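Local coordinates for protein probable amino acid aminotransferase (Mycobacterium tuberculosis, PDB 6Q1S) that is probably a pyridoxal-phosphate-dependent enzyme of the class IV aminotransferase family, with a pocket that holds 4'-deoxy-4'-aminopyridoxal-5'-phosphate, at residues E34-V46 with T78-L91. Residues are numbered along the deposited sequence; the frame is centred on the assembly and turned at random.
Sequences ETLLVRDGRACLV and TQRWVASTADEGAL
Leu-36, Leu-37 and Val-38 pair antiparallel with Leu-91, Ala-90 and Gly-89, joining strand 31-39 to the start of strand 89-96, while the end of helix 67-84 packs over one face of the pair. The axes of strand portions 34-39 and 89-91 run at 150°. Hydrogen-bonded pairs at Leu-36/Leu-91 and Val-38/Gly-89 fix the register; the bond from Val-38 N to Gly-89 O, 3.0 Å, is almost straight at the hydrogen (174°). On the helix side, Leu-36 and Leu-91 lie side by side, with Leu-36 CD1 3.8 Å from Leu-91 CD2. Val-38 splits its branches: CG1, anti to its backbone N, reaches the helix at Trp-81 CD1 (3.9 Å) and Val-82, whereas CG2 turns to Leu-91. Gly-89 CA lies over one face of the Trp-81 indole, offset toward its rim. The indole NE1 is tied to Asp-87 O in the connection from helix to strand, which helps set the ring's rotation.

This is part of the five-stranded antiparallel sheet of the smaller domain of the class IV aminotransferase fold; on strand 31-39 the Glu-34 side chain lies about 5 Å from the bound 4'-deoxy-4'-aminopyridoxal-5'-phosphate and is salt-bridged to Arg-52. Beyond Val-38, a type I' turn, Arg-39 to Arg-42, reverses the chain. Gly-41 in it abuts the helix, its CA 3.5 Å from Val-82 CG2, and Thr-78 CG2 meets the backbone of Arg-42 and Ala-43.

Next to the turn, Arg-39 grips Glu-88 side-on, NE (2.9 Å) and NH2 (3.1 Å) both reaching OE1 from one face of a carboxylate turned 41° from the guanidinium. Glu-88 OE2 has a second salt bridge with Arg-122, and Arg-39 NH1 one with Asp-284.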
loop_
_atom_site.group_PDB
_atom_site.type_symbol
_atom_site.label_atom_id
_atom_site.label_comp_id
_atom_site.label_asym_id
_atom_site.label_seq_id
_atom_site.Cartn_x
_atom_site.Cartn_y
_atom_site.Cartn_z
ATOM N N GLU B 34 -10.548 5.331 -7.967
ATOM C CA GLU B 34 -11.586 4.533 -8.597
ATOM C C GLU B 34 -11.218 4.329 -10.056
ATOM O O GLU B 34 -10.515 5.147 -10.651
ATOM C CB GLU B 34 -12.965 5.202 -8.490
ATOM C CG GLU B 34 -13.621 5.063 -7.127
ATOM C CD GLU B 34 -13.977 3.628 -6.801
ATOM O OE1 GLU B 34 -14.345 2.882 -7.733
ATOM O OE2 GLU B 34 -13.890 3.245 -5.617
ATOM N N THR B 35 -11.700 3.231 -10.632
ATOM C CA THR B 35 -11.452 2.914 -12.032
ATOM C C THR B 35 -12.781 2.699 -12.735
ATOM O O THR B 35 -13.604 1.897 -12.283
ATOM C CB THR B 35 -10.568 1.671 -12.186
ATOM O OG1 THR B 35 -9.258 1.945 -11.674
ATOM C CG2 THR B 35 -10.460 1.272 -13.651
ATOM N N LEU B 36 -12.982 3.414 -13.839
ATOM C CA LEU B 36 -14.223 3.355 -14.592
ATOM C C LEU B 36 -13.918 3.004 -16.038
ATOM O O LEU B 36 -12.849 3.328 -16.561
ATOM C CB LEU B 36 -14.984 4.688 -14.541
ATOM C CG LEU B 36 -15.476 5.198 -13.185
ATOM C CD1 LEU B 36 -14.376 5.951 -12.455
ATOM C CD2 LEU B 36 -16.699 6.081 -13.367
ATOM N N LEU B 37 -14.871 2.336 -16.677
ATOM C CA LEU B 37 -14.756 1.948 -18.075
ATOM C C LEU B 37 -15.618 2.867 -18.931
ATOM O O LEU B 37 -16.801 3.068 -18.637
ATOM C CB LEU B 37 -15.174 0.491 -18.274
ATOM C CG LEU B 37 -15.138 -0.045 -19.707
ATOM C CD1 LEU B 37 -13.706 -0.276 -20.166
ATOM C CD2 LEU B 37 -15.953 -1.324 -19.815
ATOM N N VAL B 38 -15.022 3.430 -19.975
ATOM C CA VAL B 38 -15.756 4.210 -20.963
ATOM C C VAL B 38 -16.140 3.278 -22.104
ATOM O O VAL B 38 -15.269 2.719 -22.778
ATOM C CB VAL B 38 -14.924 5.397 -21.473
ATOM C CG1 VAL B 38 -15.633 6.079 -22.632
ATOM C CG2 VAL B 38 -14.672 6.388 -20.350
ATOM N N ARG B 39 -17.443 3.112 -22.322
ATOM C CA ARG B 39 -17.942 2.225 -23.364
ATOM C C ARG B 39 -19.150 2.862 -24.029
ATOM O O ARG B 39 -20.086 3.287 -23.345
ATOM C CB ARG B 39 -18.314 0.847 -22.798
ATOM C CG ARG B 39 -19.109 -0.018 -23.764
ATOM C CD ARG B 39 -19.513 -1.349 -23.144
ATOM N NE ARG B 39 -18.425 -2.326 -23.175
ATOM C CZ ARG B 39 -18.565 -3.611 -22.863
ATOM N NH1 ARG B 39 -19.749 -4.083 -22.500
ATOM N NH2 ARG B 39 -17.522 -4.428 -22.924
ATOM N N ASP B 40 -19.113 2.930 -25.361
ATOM C CA ASP B 40 -20.215 3.454 -26.169
ATOM C C ASP B 40 -20.592 4.873 -25.746
ATOM O O ASP B 40 -21.760 5.193 -25.520
ATOM C CB ASP B 40 -21.430 2.523 -26.125
ATOM C CG ASP B 40 -21.165 1.186 -26.794
ATOM O OD1 ASP B 40 -22.117 0.390 -26.936
ATOM O OD2 ASP B 40 -20.000 0.924 -27.162
ATOM N N GLY B 41 -19.578 5.727 -25.630
ATOM C CA GLY B 41 -19.783 7.151 -25.479
ATOM C C GLY B 41 -19.939 7.669 -24.066
ATOM O O GLY B 41 -20.115 8.882 -23.894
ATOM N N ARG B 42 -19.855 6.813 -23.049
ATOM C CA ARG B 42 -20.080 7.263 -21.682
ATOM C C ARG B 42 -19.331 6.370 -20.704
ATOM O O ARG B 42 -19.140 5.175 -20.951
ATOM C CB ARG B 42 -21.576 7.267 -21.340
ATOM C CG ARG B 42 -22.303 8.540 -21.738
ATOM C CD ARG B 42 -23.748 8.261 -22.107
ATOM N NE ARG B 42 -24.569 7.972 -20.935
ATOM C CZ ARG B 42 -25.834 7.571 -20.993
ATOM N NH1 ARG B 42 -26.509 7.334 -19.876
ATOM N NH2 ARG B 42 -26.422 7.401 -22.170
ATOM N N ALA B 43 -18.898 6.968 -19.597
ATOM C CA ALA B 43 -18.356 6.188 -18.495
ATOM C C ALA B 43 -19.479 5.437 -17.792
ATOM O O ALA B 43 -20.591 5.950 -17.639
ATOM C CB ALA B 43 -17.622 7.091 -17.506
ATOM N N CYS B 44 -19.184 4.213 -17.368
ATOM C CA CYS B 44 -20.200 3.311 -16.845
ATOM C C CYS B 44 -20.285 3.397 -15.326
ATOM O O CYS B 44 -19.260 3.358 -14.638
ATOM C CB CYS B 44 -19.904 1.875 -17.277
ATOM S SG CYS B 44 -19.774 1.670 -19.071
ATOM N N LEU B 45 -21.511 3.515 -14.812
ATOM C CA LEU B 45 -21.793 3.463 -13.377
ATOM C C LEU B 45 -20.992 4.517 -12.609
ATOM O O LEU B 45 -20.204 4.208 -11.712
ATOM C CB LEU B 45 -21.516 2.060 -12.830
ATOM C CG LEU B 45 -22.261 0.905 -13.500
ATOM C CD1 LEU B 45 -21.769 -0.418 -12.942
ATOM C CD2 LEU B 45 -23.760 1.041 -13.327
ATOM N N VAL B 46 -21.211 5.780 -12.979
ATOM C CA VAL B 46 -20.470 6.869 -12.349
ATOM C C VAL B 46 -20.842 6.988 -10.875
ATOM O O VAL B 46 -19.967 7.088 -10.006
ATOM C CB VAL B 46 -20.717 8.190 -13.100
ATOM C CG1 VAL B 46 -19.994 9.333 -12.409
ATOM C CG2 VAL B 46 -20.266 8.066 -14.547
ATOM N N THR B 78 -14.693 12.375 -20.259
ATOM C CA THR B 78 -15.418 11.411 -21.082
ATOM C C THR B 78 -15.641 11.947 -22.490
ATOM O O THR B 78 -15.338 11.271 -23.479
ATOM C CB THR B 78 -16.751 11.049 -20.424
ATOM O OG1 THR B 78 -16.507 10.492 -19.127
ATOM C CG2 THR B 78 -17.504 10.035 -21.265
ATOM N N GLN B 79 -16.174 13.167 -22.602
ATOM C CA GLN B 79 -16.451 13.728 -23.920
ATOM C C GLN B 79 -15.176 13.963 -24.716
ATOM O O GLN B 79 -15.207 13.951 -25.951
ATOM C CB GLN B 79 -17.215 15.044 -23.781
ATOM C CG GLN B 79 -18.611 14.911 -23.218
ATOM C CD GLN B 79 -19.237 16.258 -22.929
ATOM O OE1 GLN B 79 -18.840 17.275 -23.499
ATOM N NE2 GLN B 79 -20.212 16.275 -22.032
ATOM N N ARG B 80 -14.051 14.179 -24.032
ATOM C CA ARG B 80 -12.784 14.340 -24.734
ATOM C C ARG B 80 -12.279 13.011 -25.282
ATOM O O ARG B 80 -11.716 12.961 -26.383
ATOM C CB ARG B 80 -11.748 14.960 -23.801
ATOM C CG ARG B 80 -10.432 15.281 -24.471
ATOM C CD ARG B 80 -10.239 16.778 -24.605
ATOM N NE ARG B 80 -8.900 17.096 -25.088
ATOM C CZ ARG B 80 -8.326 18.289 -24.968
ATOM N NH1 ARG B 80 -7.100 18.485 -25.435
ATOM N NH2 ARG B 80 -8.973 19.281 -24.374
ATOM N N TRP B 81 -12.484 11.924 -24.538
ATOM C CA TRP B 81 -12.050 10.614 -25.012
ATOM C C TRP B 81 -12.949 10.101 -26.129
ATOM O O TRP B 81 -12.459 9.561 -27.129
ATOM C CB TRP B 81 -12.018 9.621 -23.851
ATOM C CG TRP B 81 -11.616 8.237 -24.259
ATOM C CD1 TRP B 81 -12.444 7.219 -24.635
ATOM C CD2 TRP B 81 -10.283 7.714 -24.328
ATOM N NE1 TRP B 81 -11.710 6.098 -24.938
ATOM C CE2 TRP B 81 -10.380 6.377 -24.756
ATOM C CE3 TRP B 81 -9.017 8.250 -24.071
ATOM C CZ2 TRP B 81 -9.262 5.565 -24.932
ATOM C CZ3 TRP B 81 -7.908 7.444 -24.245
ATOM C CH2 TRP B 81 -8.038 6.117 -24.673
ATOM N N VAL B 82 -14.267 10.248 -25.973
ATOM C CA VAL B 82 -15.193 9.757 -26.989
ATOM C C VAL B 82 -14.994 10.511 -28.298
ATOM O O VAL B 82 -15.113 9.937 -29.388
ATOM C CB VAL B 82 -16.643 9.870 -26.480
ATOM C CG1 VAL B 82 -17.629 9.441 -27.558
ATOM C CG2 VAL B 82 -16.820 9.041 -25.220
ATOM N N ALA B 83 -14.678 11.804 -28.213
ATOM C CA ALA B 83 -14.384 12.569 -29.418
ATOM C C ALA B 83 -13.082 12.116 -30.062
ATOM O O ALA B 83 -12.948 12.172 -31.291
ATOM C CB ALA B 83 -14.323 14.061 -29.094
ATOM N N SER B 84 -12.118 11.665 -29.259
ATOM C CA SER B 84 -10.816 11.281 -29.789
ATOM C C SER B 84 -10.824 9.886 -30.402
ATOM O O SER B 84 -10.114 9.644 -31.384
ATOM C CB SER B 84 -9.760 11.359 -28.685
ATOM O OG SER B 84 -10.050 10.451 -27.637
ATOM N N THR B 85 -11.604 8.959 -29.851
ATOM C CA THR B 85 -11.582 7.586 -30.335
ATOM C C THR B 85 -12.872 6.886 -29.937
ATOM O O THR B 85 -13.548 7.277 -28.982
ATOM C CB THR B 85 -10.372 6.814 -29.792
ATOM O OG1 THR B 85 -10.406 5.463 -30.272
ATOM C CG2 THR B 85 -10.378 6.813 -28.270
ATOM N N ALA B 86 -13.204 5.841 -30.696
ATOM C CA ALA B 86 -14.328 4.975 -30.376
ATOM C C ALA B 86 -13.934 3.777 -29.524
ATOM O O ALA B 86 -14.815 3.022 -29.101
ATOM C CB ALA B 86 -15.004 4.483 -31.661
ATOM N N ASP B 87 -12.643 3.585 -29.263
ATOM C CA ASP B 87 -12.212 2.487 -28.414
ATOM C C ASP B 87 -12.637 2.728 -26.973
ATOM O O ASP B 87 -12.910 3.857 -26.555
ATOM C CB ASP B 87 -10.693 2.315 -28.470
ATOM C CG ASP B 87 -10.196 1.926 -29.841
ATOM O OD1 ASP B 87 -10.983 1.349 -30.622
ATOM O OD2 ASP B 87 -9.013 2.193 -30.138
ATOM N N GLU B 88 -12.687 1.644 -26.206
ATOM C CA GLU B 88 -12.974 1.771 -24.789
ATOM C C GLU B 88 -11.812 2.473 -24.093
ATOM O O GLU B 88 -10.672 2.467 -24.569
ATOM C CB GLU B 88 -13.233 0.403 -24.163
ATOM C CG GLU B 88 -14.615 -0.157 -24.470
ATOM C CD GLU B 88 -14.785 -1.591 -24.010
ATOM O OE1 GLU B 88 -15.820 -2.204 -24.347
ATOM O OE2 GLU B 88 -13.889 -2.105 -23.309
ATOM N N GLY B 89 -12.114 3.097 -22.955
ATOM C CA GLY B 89 -11.119 3.836 -22.218
ATOM C C GLY B 89 -11.079 3.411 -20.764
ATOM O O GLY B 89 -12.051 2.896 -20.212
ATOM N N ALA B 90 -9.922 3.635 -20.154
ATOM C CA ALA B 90 -9.701 3.359 -18.739
ATOM C C ALA B 90 -9.678 4.700 -18.017
ATOM O O ALA B 90 -8.660 5.397 -18.016
ATOM C CB ALA B 90 -8.404 2.583 -18.527
ATOM N N LEU B 91 -10.804 5.059 -17.407
ATOM C CA LEU B 91 -10.942 6.318 -16.688
ATOM C C LEU B 91 -10.723 6.070 -15.202
ATOM O O LEU B 91 -11.363 5.192 -14.614
ATOM C CB LEU B 91 -12.321 6.935 -16.936
ATOM C CG LEU B 91 -12.536 8.380 -16.487
ATOM C CD1 LEU B 91 -13.389 9.131 -17.497
ATOM C CD2 LEU B 91 -13.193 8.409 -15.122
HETATM O O HOH W 1 -19.634 9.301 -18.681
#